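Local coordinates for protein NANS (YJHS), A 9-O-acetyl N-acetylneuraminic acid esterase (Escherichia coli O157:H7 EDL933, PDB 3PT5) that probably hydrolyses the 9-O-acetyl group of 9-O-acetyl-N-acetylneuraminate, letting the bacterium grow on this sialic acid from the mammalian gut, at residues R172-F183 and D217-N226. Sequence-based numbering, arbitrary orientation.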
ATOM      1  N   ARG A 172      10.987   6.396   9.759  1.00 16.21           N
ATOM      2  CA  ARG A 172      12.178   6.647  10.579  1.00 17.59           C
ATOM      3  C   ARG A 172      12.422   5.472  11.501  1.00 17.54           C
ATOM      4  O   ARG A 172      13.552   5.035  11.629  1.00 18.40           O
ATOM      5  CB  ARG A 172      11.983   7.883  11.439  1.00 18.38           C
ATOM      6  CG  ARG A 172      12.253   9.180  10.770  1.00 21.61           C
ATOM      7  CD  ARG A 172      11.896  10.290  11.753  1.00 26.60           C
ATOM      8  NE  ARG A 172      12.364  11.594  11.304  1.00 31.16           N
ATOM      9  CZ  ARG A 172      11.787  12.754  11.611  1.00 32.71           C
ATOM     10  NH1 ARG A 172      10.697  12.788  12.376  1.00 33.16           N
ATOM     11  NH2 ARG A 172      12.313  13.887  11.151  1.00 33.70           N
ATOM     12  N   ALA A 173      11.360   4.951  12.124  1.00 17.42           N
ATOM     13  CA  ALA A 173      11.458   3.852  13.084  1.00 17.27           C
ATOM     14  C   ALA A 173      12.052   2.635  12.409  1.00 17.51           C
ATOM     15  O   ALA A 173      12.841   1.901  13.007  1.00 17.95           O
ATOM     16  CB  ALA A 173      10.082   3.502  13.678  1.00 17.18           C
ATOM     17  N   ALA A 174      11.661   2.421  11.152  1.00 17.28           N
ATOM     18  CA  ALA A 174      12.151   1.270  10.414  1.00 17.29           C
ATOM     19  C   ALA A 174      13.657   1.372  10.167  1.00 18.06           C
ATOM     20  O   ALA A 174      14.371   0.360  10.227  1.00 18.35           O
ATOM     21  CB  ALA A 174      11.393   1.126   9.098  1.00 17.14           C
ATOM     22  N   LEU A 175      14.123   2.582   9.889  1.00 18.25           N
ATOM     23  CA  LEU A 175      15.553   2.834   9.622  1.00 19.77           C
ATOM     24  C   LEU A 175      16.383   2.820  10.901  1.00 20.54           C
ATOM     25  O   LEU A 175      17.478   2.242  10.939  1.00 21.00           O
ATOM     26  CB  LEU A 175      15.752   4.122   8.815  1.00 19.53           C
ATOM     27  CG  LEU A 175      15.060   4.109   7.428  1.00 20.06           C
ATOM     28  CD1 LEU A 175      15.184   5.460   6.713  1.00 21.45           C
ATOM     29  CD2 LEU A 175      15.572   2.970   6.539  1.00 21.39           C
ATOM     30  N   VAL A 176      15.845   3.422  11.958  1.00 21.47           N
ATOM     31  CA  VAL A 176      16.473   3.454  13.289  1.00 22.17           C
ATOM     32  C   VAL A 176      16.660   2.085  13.948  1.00 22.46           C
ATOM     33  O   VAL A 176      17.604   1.884  14.727  1.00 22.57           O
ATOM     34  CB  VAL A 176      15.650   4.379  14.239  1.00 21.40           C
ATOM     35  CG1 VAL A 176      15.974   4.116  15.720  1.00 24.05           C
ATOM     36  CG2 VAL A 176      15.842   5.808  13.859  1.00 22.69           C
ATOM     37  N   LYS A 177      15.764   1.150  13.646  1.00 22.92           N
ATOM     38  CA  LYS A 177      15.823  -0.223  14.163  1.00 23.56           C
ATOM     39  C   LYS A 177      17.167  -0.911  13.969  1.00 23.14           C
ATOM     40  O   LYS A 177      17.586  -1.674  14.824  1.00 24.30           O
ATOM     41  CB  LYS A 177      14.728  -1.096  13.550  1.00 24.09           C
ATOM     42  CG  LYS A 177      13.352  -0.942  14.220  1.00 25.63           C
ATOM     43  CD  LYS A 177      12.566  -2.227  14.138  1.00 28.06           C
ATOM     44  CE  LYS A 177      11.122  -2.007  14.560  1.00 28.59           C
ATOM     45  NZ  LYS A 177      10.900  -1.883  16.024  1.00 29.36           N
ATOM     46  N   ASN A 178      17.817  -0.659  12.837  1.00 22.49           N
ATOM     47  CA  ASN A 178      19.064  -1.325  12.474  1.00 21.44           C
ATOM     48  C   ASN A 178      19.816  -0.373  11.537  1.00 21.48           C
ATOM     49  O   ASN A 178      19.297  -0.031  10.479  1.00 20.58           O
ATOM     50  CB  ASN A 178      18.698  -2.653  11.791  1.00 20.91           C
ATOM     51  CG  ASN A 178      19.889  -3.547  11.500  1.00 20.69           C
ATOM     52  OD1 ASN A 178      21.001  -3.082  11.232  1.00 19.25           O
ATOM     53  ND2 ASN A 178      19.643  -4.849  11.503  1.00 21.07           N
ATOM     54  N   PRO A 179      21.012   0.129  11.943  1.00 21.16           N
ATOM     55  CA  PRO A 179      21.707   1.089  11.085  1.00 21.18           C
ATOM     56  C   PRO A 179      22.121   0.521   9.716  1.00 20.80           C
ATOM     57  O   PRO A 179      22.447   1.293   8.812  1.00 21.38           O
ATOM     58  CB  PRO A 179      22.949   1.492  11.920  1.00 21.07           C
ATOM     59  CG  PRO A 179      23.138   0.402  12.869  1.00 22.02           C
ATOM     60  CD  PRO A 179      21.746  -0.099  13.205  1.00 21.81           C
ATOM     61  N   GLN A 180      22.083  -0.803   9.557  1.00 19.92           N
ATOM     62  CA  GLN A 180      22.354  -1.415   8.256  1.00 19.42           C
ATOM     63  C   GLN A 180      21.118  -1.504   7.342  1.00 18.23           C
ATOM     64  O   GLN A 180      21.199  -2.005   6.191  1.00 17.77           O
ATOM     65  CB  GLN A 180      22.899  -2.830   8.431  1.00 20.22           C
ATOM     66  CG  GLN A 180      24.384  -2.951   8.679  1.00 23.81           C
ATOM     67  CD  GLN A 180      24.782  -4.404   8.695  1.00 27.72           C
ATOM     68  OE1 GLN A 180      24.586  -5.105   9.693  1.00 31.80           O
ATOM     69  NE2 GLN A 180      25.305  -4.888   7.575  1.00 30.13           N
ATOM     70  N   ASN A 181      19.964  -1.084   7.848  1.00 17.47           N
ATOM     71  CA  ASN A 181      18.774  -1.104   7.013  1.00 16.01           C
ATOM     72  C   ASN A 181      18.923  -0.111   5.872  1.00 16.51           C
ATOM     73  O   ASN A 181      19.531   0.946   6.047  1.00 16.76           O
ATOM     74  CB  ASN A 181      17.524  -0.823   7.843  1.00 16.06           C
ATOM     75  CG  ASN A 181      17.109  -2.011   8.706  1.00 14.83           C
ATOM     76  OD1 ASN A 181      17.662  -3.117   8.620  1.00 12.80           O
ATOM     77  ND2 ASN A 181      16.089  -1.790   9.523  1.00 16.75           N
ATOM     78  N   LYS A 182      18.389  -0.458   4.700  1.00 15.72           N
ATOM     79  CA  LYS A 182      18.530   0.369   3.505  1.00 15.82           C
ATOM     80  C   LYS A 182      17.142   0.735   2.976  1.00 15.16           C
ATOM     81  O   LYS A 182      16.301  -0.132   2.880  1.00 16.10           O
ATOM     82  CB  LYS A 182      19.296  -0.392   2.428  1.00 15.89           C
ATOM     83  CG  LYS A 182      20.783  -0.690   2.786  1.00 18.01           C
ATOM     84  CD  LYS A 182      21.600   0.558   3.108  1.00 23.38           C
ATOM     85  CE  LYS A 182      23.082   0.192   3.366  1.00 23.51           C
ATOM     86  NZ  LYS A 182      23.858   1.390   3.779  1.00 27.74           N
ATOM     87  N   PHE A 183      16.917   2.006   2.642  1.00 14.98           N
ATOM     88  CA  PHE A 183      15.585   2.483   2.203  1.00 14.03           C
ATOM     89  C   PHE A 183      15.447   2.391   0.683  1.00 13.38           C
ATOM     90  O   PHE A 183      16.220   3.009  -0.057  1.00 13.39           O
ATOM     91  CB  PHE A 183      15.367   3.930   2.665  1.00 14.10           C
ATOM     92  CG  PHE A 183      13.939   4.431   2.541  1.00 14.82           C
ATOM     93  CD1 PHE A 183      12.849   3.721   3.073  1.00 15.02           C
ATOM     94  CD2 PHE A 183      13.695   5.636   1.889  1.00 17.10           C
ATOM     95  CE1 PHE A 183      11.552   4.218   2.960  1.00 15.06           C
ATOM     96  CE2 PHE A 183      12.394   6.138   1.765  1.00 19.84           C
ATOM     97  CZ  PHE A 183      11.324   5.427   2.287  1.00 18.59           C
ATOM     98  N   ASP A 217      12.557  15.712   6.394  1.00 21.64           N
ATOM     99  CA  ASP A 217      12.457  14.975   7.654  1.00 22.40           C
ATOM    100  C   ASP A 217      13.258  13.660   7.728  1.00 23.58           C
ATOM    101  O   ASP A 217      13.544  13.170   8.830  1.00 23.55           O
ATOM    102  CB  ASP A 217      10.981  14.720   8.014  1.00 23.21           C
ATOM    103  CG  ASP A 217      10.246  15.988   8.441  1.00 23.77           C
ATOM    104  OD1 ASP A 217      10.902  17.003   8.743  1.00 26.24           O
ATOM    105  OD2 ASP A 217       9.003  15.978   8.477  1.00 24.03           O
ATOM    106  N   LEU A 218      13.624  13.100   6.575  1.00 24.07           N
ATOM    107  CA  LEU A 218      14.352  11.832   6.518  1.00 25.03           C
ATOM    108  C   LEU A 218      15.816  12.011   6.114  1.00 26.19           C
ATOM    109  O   LEU A 218      16.620  11.089   6.267  1.00 25.41           O
ATOM    110  CB  LEU A 218      13.660  10.851   5.550  1.00 24.44           C
ATOM    111  CG  LEU A 218      12.494  10.014   6.084  1.00 25.11           C
ATOM    112  CD1 LEU A 218      12.997   9.084   7.175  1.00 26.63           C
ATOM    113  CD2 LEU A 218      11.339  10.879   6.603  1.00 26.80           C
ATOM    114  N   LYS A 219      16.155  13.211   5.643  1.00 27.00           N
ATOM    115  CA  LYS A 219      17.468  13.511   5.066  1.00 28.68           C
ATOM    116  C   LYS A 219      18.663  13.094   5.935  1.00 29.31           C
ATOM    117  O   LYS A 219      19.682  12.617   5.419  1.00 29.02           O
ATOM    118  CB  LYS A 219      17.567  15.001   4.750  1.00 28.94           C
ATOM    119  CG  LYS A 219      18.662  15.369   3.753  1.00 31.11           C
ATOM    120  CD  LYS A 219      18.776  16.870   3.613  1.00 33.16           C
ATOM    121  CE  LYS A 219      19.510  17.263   2.332  1.00 37.53           C
ATOM    122  NZ  LYS A 219      18.592  17.288   1.155  1.00 39.82           N
ATOM    123  N   GLN A 220      18.519  13.271   7.247  1.00 30.37           N
ATOM    124  CA  GLN A 220      19.577  12.967   8.211  1.00 31.84           C
ATOM    125  C   GLN A 220      19.938  11.479   8.288  1.00 32.17           C
ATOM    126  O   GLN A 220      20.961  11.112   8.885  1.00 32.03           O
ATOM    127  CB  GLN A 220      19.191  13.484   9.594  1.00 32.15           C
ATOM    128  CG  GLN A 220      17.996  12.790  10.219  1.00 34.82           C
ATOM    129  CD  GLN A 220      17.770  13.229  11.652  1.00 38.73           C
ATOM    130  OE1 GLN A 220      18.343  14.226  12.105  1.00 40.16           O
ATOM    131  NE2 GLN A 220      16.937  12.487  12.377  1.00 38.64           N
ATOM    132  N   TYR A 221      19.091  10.635   7.699  1.00 32.22           N
ATOM    133  CA  TYR A 221      19.348   9.192   7.626  1.00 32.51           C
ATOM    134  C   TYR A 221      20.009   8.852   6.297  1.00 32.44           C
ATOM    135  O   TYR A 221      19.929   7.706   5.835  1.00 32.10           O
ATOM    136  CB  TYR A 221      18.057   8.382   7.795  1.00 32.79           C
ATOM    137  CG  TYR A 221      17.349   8.615   9.105  1.00 33.82           C
ATOM    138  CD1 TYR A 221      17.636   7.839  10.226  1.00 35.53           C
ATOM    139  CD2 TYR A 221      16.389   9.616   9.227  1.00 34.83           C
ATOM    140  CE1 TYR A 221      16.990   8.060  11.441  1.00 36.47           C
ATOM    141  CE2 TYR A 221      15.747   9.848  10.434  1.00 35.65           C
ATOM    142  CZ  TYR A 221      16.040   9.068  11.533  1.00 36.07           C
ATOM    143  OH  TYR A 221      15.384   9.301  12.728  1.00 38.07           O
ATOM    144  N   HIS A 222      20.662   9.856   5.702  1.00 32.26           N
ATOM    145  CA  HIS A 222      21.379   9.731   4.427  1.00 32.12           C
ATOM    146  C   HIS A 222      22.202   8.447   4.320  1.00 31.41           C
ATOM    147  O   HIS A 222      22.226   7.798   3.269  1.00 31.36           O
ATOM    148  CB  HIS A 222      22.267  10.961   4.169  1.00 33.00           C
ATOM    149  CG  HIS A 222      23.247  11.257   5.268  1.00 34.46           C
ATOM    150  ND1 HIS A 222      22.986  12.161   6.278  1.00 37.41           N
ATOM    151  CD2 HIS A 222      24.498  10.789   5.500  1.00 37.00           C
ATOM    152  CE1 HIS A 222      24.024  12.219   7.097  1.00 37.82           C
ATOM    153  NE2 HIS A 222      24.957  11.400   6.643  1.00 36.42           N
ATOM    154  N   SER A 223      22.856   8.077   5.416  1.00 30.14           N
ATOM    155  CA  SER A 223      23.683   6.881   5.451  1.00 29.08           C
ATOM    156  C   SER A 223      22.894   5.623   5.057  1.00 28.50           C
ATOM    157  O   SER A 223      23.479   4.625   4.634  1.00 28.59           O
ATOM    158  CB  SER A 223      24.290   6.718   6.842  1.00 29.80           C
ATOM    159  OG  SER A 223      23.292   6.856   7.844  1.00 30.52           O
ATOM    160  N   GLN A 224      21.566   5.701   5.159  1.00 26.33           N
ATOM    161  CA  GLN A 224      20.679   4.554   4.949  1.00 25.52           C
ATOM    162  C   GLN A 224      19.777   4.717   3.726  1.00 25.33           C
ATOM    163  O   GLN A 224      18.972   3.833   3.421  1.00 24.87           O
ATOM    164  CB  GLN A 224      19.837   4.309   6.199  1.00 24.74           C
ATOM    165  CG  GLN A 224      20.635   3.736   7.339  1.00 24.10           C
ATOM    166  CD  GLN A 224      19.805   3.565   8.582  1.00 22.66           C
ATOM    167  OE1 GLN A 224      19.694   4.483   9.404  1.00 21.90           O
ATOM    168  NE2 GLN A 224      19.215   2.379   8.736  1.00 18.27           N
ATOM    169  N   LEU A 225      19.936   5.836   3.022  1.00 25.67           N
ATOM    170  CA  LEU A 225      19.152   6.144   1.827  1.00 26.35           C
ATOM    171  C   LEU A 225      19.868   5.708   0.547  1.00 26.70           C
ATOM    172  O   LEU A 225      19.468   6.073  -0.562  1.00 25.65           O
ATOM    173  CB  LEU A 225      18.805   7.642   1.789  1.00 26.48           C
ATOM    174  CG  LEU A 225      17.522   8.212   2.425  1.00 27.62           C
ATOM    175  CD1 LEU A 225      16.950   7.374   3.575  1.00 29.20           C
ATOM    176  CD2 LEU A 225      17.725   9.679   2.846  1.00 27.89           C
ATOM    177  N   ASN A 226      20.896   4.874   0.724  1.00 27.73           N
ATOM    178  CA  ASN A 226      21.808   4.475  -0.341  1.00 29.33           C
ATOM    179  C   ASN A 226      22.453   5.709  -0.971  1.00 29.73           C
ATOM    180  O   ASN A 226      22.929   5.651  -2.101  1.00 31.24           O
ATOM    181  CB  ASN A 226      21.105   3.609  -1.394  1.00 29.26           C
ATOM    182  CG  ASN A 226      20.425   2.377  -0.797  1.00 31.22           C
ATOM    183  OD1 ASN A 226      21.079   1.533  -0.176  1.00 34.14           O
ATOM    184  ND2 ASN A 226      19.119   2.254  -1.008  1.00 31.88           N
TER
HETATM  185  O   HOH W   1      23.701   3.839   9.385  1.00 30.47           O
HETATM  186  O   HOH W   2      16.376   5.738  -0.630  1.00 24.26           O
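Q224 runs straight out beyond CG (chi2 177°) into the turn between helix 162-176 and strand 182-189, its amide set about a right angle to the chain (chi3 -88°) to point NE2 at the carbonyls there, while R172, extended from CG to NE, reaches across to the backbone carbonyl of D217. NE2 gives a nearly straight bond to L175 O at 2.8 Å and a second to N181 O at 3.1 Å, both acceptors lying close to the amide plane, which fixes how the amide is turned. One side chain thus ties the C-terminal part of the helix to the residue just before the strand. The turn is also braced from within: N178 OD1 accepts from Q180 N in an Asx turn, its ND2 bonding to D19 O, and N181 ND2 donates to A174 O.

At the other end, R172 NH2 binds D217 O on a lone pair, 2.7 Å away, with a weak second bond from NE; the D217 carboxylate turns instead to Y164. R172 and V176 both lean obliquely on one side of the Y221 ring, R172 CG 3.6 Å from CE2 and V176 CG2 3.5 Å from CE1. L175 CD1 touches Y221 CB and meets the CD1 atoms of L218 and L225. L225 CD1 also packs 3.9 Å from F183 CB.

Where the chain enters the strand, F183 N donates to Q224 O at 2.9 Å, and one water joins F183 O to L225 O. In this SGNH-hydrolase alpha/beta fold, the contact joins helix 162-176 and inner strand 182-189 to the chain leaving helix 203-218; K182 pairs by backbone bonds with Y21 and V23 of strand 20-28, N181 OD1 accepts from Y21 N, and A174 packs on strand 122-130.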